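Local structure of putative uncharacterized protein PH1780 (2YZQ) at residues K67-E75 and Y89-V97; V109-F117 and D270-V278. The protein is of unknown function but carries four CBS domain repeats and binds S-adenosylmethionine, which suggests a ligand-sensing role. All blocks are in the same frame, centred on the assembly; numbering follows the deposited sequence.

Contact 1: residues K67-E75 and Y89-V97; sequences KRDVPVVKE and YDYRRVVVV
A cation-pi contact lies ahead of the strand pairing, beside Ile-47 of strand 44-49: the ammonium NZ of Lys-67 is 3.6 Å from the centroid of the Tyr-91 ring, 27° off the ring normal and thus over its face, displaced toward the CD1-CE1 rim. It lies beside the parallel beta-alpha-beta unit of a CBS domain, in which helix 79-89 links strand 72-74 to strand 93-97. Three backbone bonds set the register: Val-95 N to Pro-71 O, Val-73 N to Val-95 O, and Val-97 N to Val-73 O at 2.9 Å, this last almost in line with the carbonyl. Pro-71 touches two tyrosines, its CB 3.4 Å from Tyr-89 CD2 and its CD 3.7 Å from Tyr-91 CD2, while its side chain crosses that of Val-94 at about a right angle, CG to CG1. Pro-71 CG also lies 3.1 Å from Arg-93 O, a buried carbonyl oxygen with no polar partner in the model. The Tyr-91 side chain swings out with CG anti to the backbone N (chi1 -162°), which carries the ring to the lysine. On the sheet face bearing Val-73, CG2 of that residue meets CG2 of both Val-94 and Val-96; Leu-85 and Met-86 of helix 79-89 cover this side. Where the strands part, a water accepts from Glu-75 N at 2.9 Å and donates to Val-97 O at 2.6 Å.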
loop_
_atom_site.group_PDB
_atom_site.type_symbol
_atom_site.label_atom_id
_atom_site.label_comp_id
_atom_site.label_asym_id
_atom_site.label_seq_id
_atom_site.Cartn_x
_atom_site.Cartn_y
_atom_site.Cartn_z
ATOM N N LYS A 67 -8.962 5.070 16.203
ATOM C CA LYS A 67 -9.807 3.952 15.798
ATOM C C LYS A 67 -9.501 2.757 16.696
ATOM O O LYS A 67 -8.345 2.352 16.831
ATOM C CB LYS A 67 -9.573 3.590 14.326
ATOM C CG LYS A 67 -8.138 3.242 13.970
ATOM C CD LYS A 67 -8.032 2.766 12.526
ATOM C CE LYS A 67 -8.845 1.497 12.306
ATOM N NZ LYS A 67 -8.756 0.993 10.909
ATOM N N ARG A 68 -10.543 2.203 17.308
ATOM C CA ARG A 68 -10.394 1.079 18.227
ATOM C C ARG A 68 -10.313 -0.290 17.562
ATOM O O ARG A 68 -9.553 -1.153 17.999
ATOM C CB ARG A 68 -11.548 1.072 19.235
ATOM C CG ARG A 68 -12.893 0.681 18.638
ATOM C CD ARG A 68 -13.997 0.681 19.684
ATOM N NE ARG A 68 -14.329 2.028 20.141
ATOM C CZ ARG A 68 -14.831 2.980 19.360
ATOM N NH1 ARG A 68 -15.062 2.736 18.076
ATOM N NH2 ARG A 68 -15.106 4.176 19.862
ATOM N N ASP A 69 -11.100 -0.493 16.512
ATOM C CA ASP A 69 -11.119 -1.773 15.814
ATOM C C ASP A 69 -9.939 -1.940 14.862
ATOM O O ASP A 69 -10.094 -1.838 13.646
ATOM C CB ASP A 69 -12.433 -1.928 15.040
ATOM C CG ASP A 69 -12.592 -3.309 14.433
ATOM O OD1 ASP A 69 -12.602 -4.298 15.197
ATOM O OD2 ASP A 69 -12.709 -3.406 13.192
ATOM N N VAL A 70 -8.761 -2.198 15.423
ATOM C CA VAL A 70 -7.555 -2.388 14.624
ATOM C C VAL A 70 -7.084 -3.837 14.714
ATOM O O VAL A 70 -7.156 -4.458 15.774
ATOM C CB VAL A 70 -6.409 -1.467 15.101
ATOM C CG1 VAL A 70 -6.844 -0.014 15.010
ATOM C CG2 VAL A 70 -6.013 -1.820 16.525
ATOM N N PRO A 71 -6.597 -4.397 13.597
ATOM C CA PRO A 71 -6.124 -5.784 13.596
ATOM C C PRO A 71 -4.898 -5.979 14.487
ATOM O O PRO A 71 -3.969 -5.168 14.465
ATOM C CB PRO A 71 -5.827 -6.045 12.121
ATOM C CG PRO A 71 -5.421 -4.697 11.619
ATOM C CD PRO A 71 -6.437 -3.788 12.266
ATOM N N VAL A 72 -4.910 -7.049 15.274
ATOM C CA VAL A 72 -3.801 -7.350 16.174
ATOM C C VAL A 72 -3.392 -8.814 16.091
ATOM O O VAL A 72 -4.221 -9.695 15.849
ATOM C CB VAL A 72 -4.162 -7.032 17.646
ATOM C CG1 VAL A 72 -4.500 -5.561 17.794
ATOM C CG2 VAL A 72 -5.325 -7.897 18.094
ATOM N N VAL A 73 -2.102 -9.067 16.288
ATOM C CA VAL A 73 -1.567 -10.422 16.261
ATOM C C VAL A 73 -0.449 -10.498 17.288
ATOM O O VAL A 73 -0.078 -9.485 17.883
ATOM C CB VAL A 73 -0.964 -10.781 14.882
ATOM C CG1 VAL A 73 -2.037 -10.719 13.806
ATOM C CG2 VAL A 73 0.179 -9.825 14.549
ATOM N N LYS A 74 0.067 -11.702 17.498
ATOM C CA LYS A 74 1.178 -11.921 18.416
ATOM C C LYS A 74 2.401 -12.171 17.539
ATOM O O LYS A 74 2.261 -12.609 16.396
ATOM C CB LYS A 74 0.898 -13.120 19.320
ATOM C CG LYS A 74 -0.213 -12.862 20.330
ATOM C CD LYS A 74 -0.388 -14.026 21.287
ATOM C CE LYS A 74 -1.404 -13.689 22.367
ATOM N NZ LYS A 74 -2.711 -13.272 21.784
ATOM N N GLU A 75 3.597 -11.900 18.060
ATOM C CA GLU A 75 4.804 -12.071 17.256
ATOM C C GLU A 75 5.056 -13.485 16.749
ATOM O O GLU A 75 5.728 -13.663 15.737
ATOM C CB GLU A 75 6.048 -11.571 18.011
ATOM C CG GLU A 75 6.521 -12.457 19.153
ATOM C CD GLU A 75 7.930 -12.113 19.610
ATOM O OE1 GLU A 75 8.374 -12.654 20.647
ATOM O OE2 GLU A 75 8.600 -11.309 18.930
ATOM N N TYR A 89 -9.952 -6.450 7.238
ATOM C CA TYR A 89 -10.292 -5.091 7.639
ATOM C C TYR A 89 -9.875 -4.060 6.599
ATOM O O TYR A 89 -10.064 -2.861 6.798
ATOM C CB TYR A 89 -9.626 -4.761 8.978
ATOM C CG TYR A 89 -9.901 -5.785 10.054
ATOM C CD1 TYR A 89 -11.207 -6.091 10.437
ATOM C CD2 TYR A 89 -8.857 -6.461 10.681
ATOM C CE1 TYR A 89 -11.465 -7.048 11.415
ATOM C CE2 TYR A 89 -9.103 -7.417 11.661
ATOM C CZ TYR A 89 -10.408 -7.707 12.023
ATOM O OH TYR A 89 -10.654 -8.650 12.993
ATOM N N ASP A 90 -9.325 -4.531 5.484
ATOM C CA ASP A 90 -8.864 -3.641 4.427
ATOM C C ASP A 90 -8.026 -2.547 5.076
ATOM O O ASP A 90 -8.201 -1.359 4.807
ATOM C CB ASP A 90 -10.054 -3.037 3.673
ATOM C CG ASP A 90 -9.630 -2.220 2.465
ATOM O OD1 ASP A 90 -8.724 -2.667 1.729
ATOM O OD2 ASP A 90 -10.209 -1.134 2.243
ATOM N N TYR A 91 -7.115 -2.969 5.948
ATOM C CA TYR A 91 -6.234 -2.054 6.661
ATOM C C TYR A 91 -4.797 -2.467 6.342
ATOM O O TYR A 91 -4.498 -3.656 6.248
ATOM C CB TYR A 91 -6.516 -2.131 8.165
ATOM C CG TYR A 91 -6.002 -0.950 8.953
ATOM C CD1 TYR A 91 -6.420 0.348 8.659
ATOM C CD2 TYR A 91 -5.096 -1.129 9.995
ATOM C CE1 TYR A 91 -5.943 1.440 9.385
ATOM C CE2 TYR A 91 -4.616 -0.050 10.723
ATOM C CZ TYR A 91 -5.039 1.230 10.415
ATOM O OH TYR A 91 -4.549 2.294 11.135
ATOM N N ARG A 92 -3.916 -1.485 6.185
ATOM C CA ARG A 92 -2.529 -1.743 5.801
ATOM C C ARG A 92 -1.519 -2.073 6.891
ATOM O O ARG A 92 -0.316 -2.102 6.633
ATOM C CB ARG A 92 -2.010 -0.568 4.973
ATOM C CG ARG A 92 -2.776 -0.351 3.672
ATOM C CD ARG A 92 -2.287 0.894 2.942
ATOM N NE ARG A 92 -0.874 0.809 2.580
ATOM C CZ ARG A 92 -0.393 0.054 1.597
ATOM N NH1 ARG A 92 -1.213 -0.691 0.861
ATOM N NH2 ARG A 92 0.911 0.042 1.353
ATOM N N ARG A 93 -1.986 -2.319 8.105
ATOM C CA ARG A 93 -1.052 -2.658 9.164
ATOM C C ARG A 93 -1.726 -3.386 10.301
ATOM O O ARG A 93 -2.945 -3.338 10.455
ATOM C CB ARG A 93 -0.364 -1.398 9.697
ATOM C CG ARG A 93 -1.282 -0.448 10.436
ATOM C CD ARG A 93 -0.585 0.873 10.715
ATOM N NE ARG A 93 -0.173 1.540 9.481
ATOM C CZ ARG A 93 -1.013 1.942 8.531
ATOM N NH1 ARG A 93 -2.317 1.750 8.666
ATOM N NH2 ARG A 93 -0.548 2.534 7.440
ATOM N N VAL A 94 -0.914 -4.082 11.085
ATOM C CA VAL A 94 -1.400 -4.812 12.239
ATOM C C VAL A 94 -0.472 -4.482 13.395
ATOM O O VAL A 94 0.729 -4.303 13.205
ATOM C CB VAL A 94 -1.391 -6.346 12.007
ATOM C CG1 VAL A 94 -2.250 -6.693 10.796
ATOM C CG2 VAL A 94 0.034 -6.847 11.815
ATOM N N VAL A 95 -1.034 -4.367 14.589
ATOM C CA VAL A 95 -0.225 -4.089 15.760
ATOM C C VAL A 95 0.084 -5.447 16.370
ATOM O O VAL A 95 -0.792 -6.310 16.455
ATOM C CB VAL A 95 -0.982 -3.216 16.791
ATOM C CG1 VAL A 95 -0.112 -2.999 18.032
ATOM C CG2 VAL A 95 -1.344 -1.875 16.166
ATOM N N VAL A 96 1.337 -5.648 16.766
ATOM C CA VAL A 96 1.753 -6.903 17.369
ATOM C C VAL A 96 1.793 -6.674 18.874
ATOM O O VAL A 96 2.450 -5.747 19.344
ATOM C CB VAL A 96 3.156 -7.314 16.892
ATOM C CG1 VAL A 96 3.463 -8.723 17.353
ATOM C CG2 VAL A 96 3.247 -7.201 15.371
ATOM N N VAL A 97 1.075 -7.500 19.625
ATOM C CA VAL A 97 1.044 -7.346 21.074
ATOM C C VAL A 97 1.559 -8.589 21.779
ATOM O O VAL A 97 1.654 -9.665 21.181
ATOM C CB VAL A 97 -0.392 -7.056 21.584
ATOM C CG1 VAL A 97 -0.949 -5.815 20.902
ATOM C CG2 VAL A 97 -1.293 -8.262 21.330
HETATM O O HOH W 1 3.712 -11.267 20.890
#

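Contact 2: residues V109-F117 and D270-V278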
loop_
_atom_site.group_PDB
_atom_site.type_symbol
_atom_site.label_atom_id
_atom_site.label_comp_id
_atom_site.label_asym_id
_atom_site.label_seq_id
_atom_site.Cartn_x
_atom_site.Cartn_y
_atom_site.Cartn_z
ATOM N N VAL A 109 2.011 -3.539 5.368
ATOM C CA VAL A 109 2.027 -4.200 4.074
ATOM C C VAL A 109 3.408 -3.956 3.477
ATOM O O VAL A 109 4.000 -4.849 2.873
ATOM C CB VAL A 109 0.956 -3.612 3.132
ATOM C CG1 VAL A 109 1.152 -4.154 1.725
ATOM C CG2 VAL A 109 -0.429 -3.969 3.641
ATOM N N GLY A 110 3.913 -2.740 3.666
ATOM C CA GLY A 110 5.227 -2.387 3.156
ATOM C C GLY A 110 6.300 -3.314 3.696
ATOM O O GLY A 110 7.183 -3.750 2.957
ATOM N N ASP A 111 6.225 -3.621 4.988
ATOM C CA ASP A 111 7.202 -4.510 5.606
ATOM C C ASP A 111 7.174 -5.884 4.955
ATOM O O ASP A 111 8.217 -6.485 4.705
ATOM C CB ASP A 111 6.929 -4.687 7.103
ATOM C CG ASP A 111 7.121 -3.415 7.897
ATOM O OD1 ASP A 111 8.046 -2.637 7.582
ATOM O OD2 ASP A 111 6.350 -3.206 8.859
ATOM N N ILE A 112 5.974 -6.389 4.693
ATOM C CA ILE A 112 5.842 -7.703 4.085
ATOM C C ILE A 112 6.452 -7.707 2.686
ATOM O O ILE A 112 7.142 -8.644 2.312
ATOM C CB ILE A 112 4.362 -8.140 4.038
ATOM C CG1 ILE A 112 3.846 -8.312 5.473
ATOM C CG2 ILE A 112 4.221 -9.439 3.252
ATOM C CD1 ILE A 112 2.404 -8.743 5.579
ATOM N N ILE A 113 6.217 -6.645 1.926
ATOM C CA ILE A 113 6.765 -6.552 0.577
ATOM C C ILE A 113 8.293 -6.462 0.575
ATOM O O ILE A 113 8.974 -7.259 -0.075
ATOM C CB ILE A 113 6.219 -5.308 -0.165
ATOM C CG1 ILE A 113 4.699 -5.408 -0.308
ATOM C CG2 ILE A 113 6.902 -5.165 -1.526
ATOM C CD1 ILE A 113 4.219 -6.669 -0.972
ATOM N N ARG A 114 8.818 -5.494 1.316
ATOM C CA ARG A 114 10.257 -5.246 1.373
ATOM C C ARG A 114 11.116 -6.261 2.123
ATOM O O ARG A 114 12.209 -6.608 1.667
ATOM C CB ARG A 114 10.504 -3.856 1.969
ATOM C CG ARG A 114 9.933 -2.714 1.140
ATOM C CD ARG A 114 9.934 -1.407 1.917
ATOM N NE ARG A 114 9.001 -1.452 3.042
ATOM C CZ ARG A 114 8.715 -0.414 3.822
ATOM N NH1 ARG A 114 9.292 0.761 3.606
ATOM N NH2 ARG A 114 7.845 -0.548 4.814
ATOM N N ARG A 115 10.630 -6.734 3.264
ATOM C CA ARG A 115 11.397 -7.670 4.082
ATOM C C ARG A 115 11.120 -9.140 3.829
ATOM O O ARG A 115 11.930 -9.998 4.183
ATOM C CB ARG A 115 11.157 -7.372 5.562
ATOM C CG ARG A 115 11.521 -5.961 5.979
ATOM C CD ARG A 115 11.020 -5.648 7.385
ATOM N NE ARG A 115 11.376 -4.288 7.786
ATOM C CZ ARG A 115 10.922 -3.679 8.878
ATOM N NH1 ARG A 115 10.083 -4.305 9.694
ATOM N NH2 ARG A 115 11.308 -2.439 9.155
ATOM N N TYR A 116 9.983 -9.439 3.210
ATOM C CA TYR A 116 9.620 -10.824 2.965
ATOM C C TYR A 116 9.542 -11.220 1.492
ATOM O O TYR A 116 10.408 -11.939 0.993
ATOM C CB TYR A 116 8.293 -11.118 3.670
ATOM C CG TYR A 116 7.844 -12.555 3.588
ATOM C CD1 TYR A 116 8.647 -13.586 4.071
ATOM C CD2 TYR A 116 6.600 -12.882 3.051
ATOM C CE1 TYR A 116 8.222 -14.909 4.025
ATOM C CE2 TYR A 116 6.166 -14.199 3.003
ATOM C CZ TYR A 116 6.981 -15.208 3.490
ATOM O OH TYR A 116 6.553 -16.516 3.448
ATOM N N PHE A 117 8.519 -10.752 0.782
ATOM C CA PHE A 117 8.388 -11.125 -0.622
ATOM C C PHE A 117 9.617 -10.800 -1.469
ATOM O O PHE A 117 10.007 -11.586 -2.328
ATOM C CB PHE A 117 7.152 -10.465 -1.253
ATOM C CG PHE A 117 5.840 -11.033 -0.772
ATOM C CD1 PHE A 117 5.640 -12.409 -0.709
ATOM C CD2 PHE A 117 4.797 -10.189 -0.408
ATOM C CE1 PHE A 117 4.415 -12.935 -0.291
ATOM C CE2 PHE A 117 3.571 -10.704 0.009
ATOM C CZ PHE A 117 3.381 -12.078 0.069
ATOM N N ASP A 270 0.448 -3.854 -3.748
ATOM C CA ASP A 270 1.139 -4.575 -2.692
ATOM C C ASP A 270 0.107 -5.368 -1.895
ATOM O O ASP A 270 0.353 -6.501 -1.483
ATOM C CB ASP A 270 1.922 -3.607 -1.774
ATOM C CG ASP A 270 1.111 -2.386 -1.326
ATOM O OD1 ASP A 270 -0.128 -2.356 -1.477
ATOM O OD2 ASP A 270 1.730 -1.435 -0.786
ATOM N N PHE A 271 -1.066 -4.772 -1.717
ATOM C CA PHE A 271 -2.154 -5.391 -0.974
ATOM C C PHE A 271 -2.613 -6.694 -1.631
ATOM O O PHE A 271 -3.059 -7.620 -0.952
ATOM C CB PHE A 271 -3.336 -4.417 -0.887
ATOM C CG PHE A 271 -4.219 -4.633 0.311
ATOM C CD1 PHE A 271 -3.765 -4.318 1.589
ATOM C CD2 PHE A 271 -5.504 -5.143 0.165
ATOM C CE1 PHE A 271 -4.579 -4.506 2.706
ATOM C CE2 PHE A 271 -6.330 -5.338 1.279
ATOM C CZ PHE A 271 -5.861 -5.017 2.551
ATOM N N ASP A 272 -2.499 -6.767 -2.954
ATOM C CA ASP A 272 -2.918 -7.963 -3.678
ATOM C C ASP A 272 -1.964 -9.121 -3.435
ATOM O O ASP A 272 -2.354 -10.286 -3.507
ATOM C CB ASP A 272 -3.006 -7.677 -5.180
ATOM C CG ASP A 272 -4.108 -6.694 -5.518
ATOM O OD1 ASP A 272 -5.242 -6.910 -5.052
ATOM O OD2 ASP A 272 -3.845 -5.714 -6.247
ATOM N N LEU A 273 -0.707 -8.798 -3.160
ATOM C CA LEU A 273 0.288 -9.829 -2.910
ATOM C C LEU A 273 0.015 -10.564 -1.599
ATOM O O LEU A 273 0.457 -11.696 -1.416
ATOM C CB LEU A 273 1.688 -9.205 -2.912
ATOM C CG LEU A 273 2.110 -8.667 -4.285
ATOM C CD1 LEU A 273 3.495 -8.043 -4.196
ATOM C CD2 LEU A 273 2.102 -9.797 -5.305
ATOM N N LEU A 274 -0.732 -9.931 -0.697
ATOM C CA LEU A 274 -1.063 -10.557 0.583
ATOM C C LEU A 274 -1.867 -11.835 0.356
ATOM O O LEU A 274 -1.804 -12.773 1.146
ATOM C CB LEU A 274 -1.877 -9.599 1.454
ATOM C CG LEU A 274 -1.207 -8.289 1.876
ATOM C CD1 LEU A 274 -2.198 -7.447 2.651
ATOM C CD2 LEU A 274 0.027 -8.582 2.723
ATOM N N LYS A 275 -2.618 -11.871 -0.739
ATOM C CA LYS A 275 -3.437 -13.033 -1.050
ATOM C C LYS A 275 -2.597 -14.284 -1.290
ATOM O O LYS A 275 -3.087 -15.410 -1.168
ATOM C CB LYS A 275 -4.308 -12.734 -2.270
ATOM C CG LYS A 275 -5.185 -11.501 -2.083
ATOM C CD LYS A 275 -6.095 -11.276 -3.274
ATOM C CE LYS A 275 -5.303 -11.007 -4.544
ATOM N NZ LYS A 275 -6.221 -10.920 -5.716
ATOM N N VAL A 276 -1.331 -14.085 -1.639
ATOM C CA VAL A 276 -0.429 -15.201 -1.879
ATOM C C VAL A 276 -0.204 -15.979 -0.580
ATOM O O VAL A 276 -0.051 -17.201 -0.596
ATOM C CB VAL A 276 0.932 -14.705 -2.405
ATOM C CG1 VAL A 276 1.891 -15.876 -2.568
ATOM C CG2 VAL A 276 0.735 -13.977 -3.726
ATOM N N LEU A 277 -0.189 -15.262 0.539
ATOM C CA LEU A 277 0.024 -15.876 1.846
ATOM C C LEU A 277 -1.159 -16.708 2.332
ATOM O O LEU A 277 -1.018 -17.516 3.248
ATOM C CB LEU A 277 0.349 -14.799 2.884
ATOM C CG LEU A 277 1.753 -14.200 2.799
ATOM C CD1 LEU A 277 1.844 -12.949 3.658
ATOM C CD2 LEU A 277 2.768 -15.239 3.251
ATOM N N VAL A 278 -2.322 -16.508 1.725
ATOM C CA VAL A 278 -3.511 -17.257 2.111
ATOM C C VAL A 278 -3.507 -18.631 1.449
ATOM O O VAL A 278 -3.535 -19.638 2.187
ATOM C CB VAL A 278 -4.801 -16.512 1.708
ATOM C CG1 VAL A 278 -6.021 -17.329 2.112
ATOM C CG2 VAL A 278 -4.835 -15.144 2.368
#
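Val-109 and Ile-113 both press on the CB of Asp-270, their CG1 atoms each 3.6 Å from it, and begin an apolar interface between helical segments of two CBS domains. Helix 109-117 and segment 270-278 follow the last strands of their domains, and the contact is mainly side-chain packing. Val-109 splits its two methyls between partners: CG1 (chi1 170°) turns to the aspartate, whereas CG2 reaches the edge of the Phe-271 ring and, at 4.0 Å, Leu-274 CD1. One turn on, the side chains of Ile-112 and Leu-274 cross at about a right angle, CD1 meeting CD2, and Ile-113 CD1 meets Leu-273 CD1 at 3.6 Å. At the far end the Phe-117 ring slides past Leu-273, CE2 lying 3.8 Å from its CB, and CZ reaches Leu-277 CG at the same distance. The closest approach of all is to the backbone, Phe-117 CZ to Leu-273 O at 3.3 Å. Beside it, Tyr-116 brings CE2 to 3.6 Å from Leu-277 CD2. Replacing Phe-117 with an alanine would probably open a gap beside Leu-273 and Leu-277 and leave their side chains less firmly fixed. In the next shell, Tyr-123 packs edge-to-face on Phe-117 and hydrogen-bonds the hydroxyl of Tyr-116, while Val-240 and Ala-244 of helix 240-250 also touch Phe-117. The carboxylate of Asp-270 is held by a salt bridge to Arg-92. Helix 109-117 widens to a pi-type turn at 112-117, with Phe-117 N bonded to Ile-112 O at 2.9 Å.

Overall arrangement
Both segments of contact 1 precede those of contact 2 in the chain, and the centres of the two contacts lie 15 Å apart. Strand 103-108, antiparallel neighbour of 93-97 in the same sheet, leads directly into helix 109-117, so the first segment of contact 2 continues the CBS domain that holds contact 1. Segment 270-278 comes from a later CBS domain, 153 residues on. Arg-92 bridges the two contacts, through its side chain to Asp-270 and through its O, which probably accepts a hydrogen bond from Val-109 N. Contact 1 lies within one CBS domain, whereas contact 2 joins that domain to a later one, near bound S-adenosylmethionine, about 8 Å from the Asp-270 side chain.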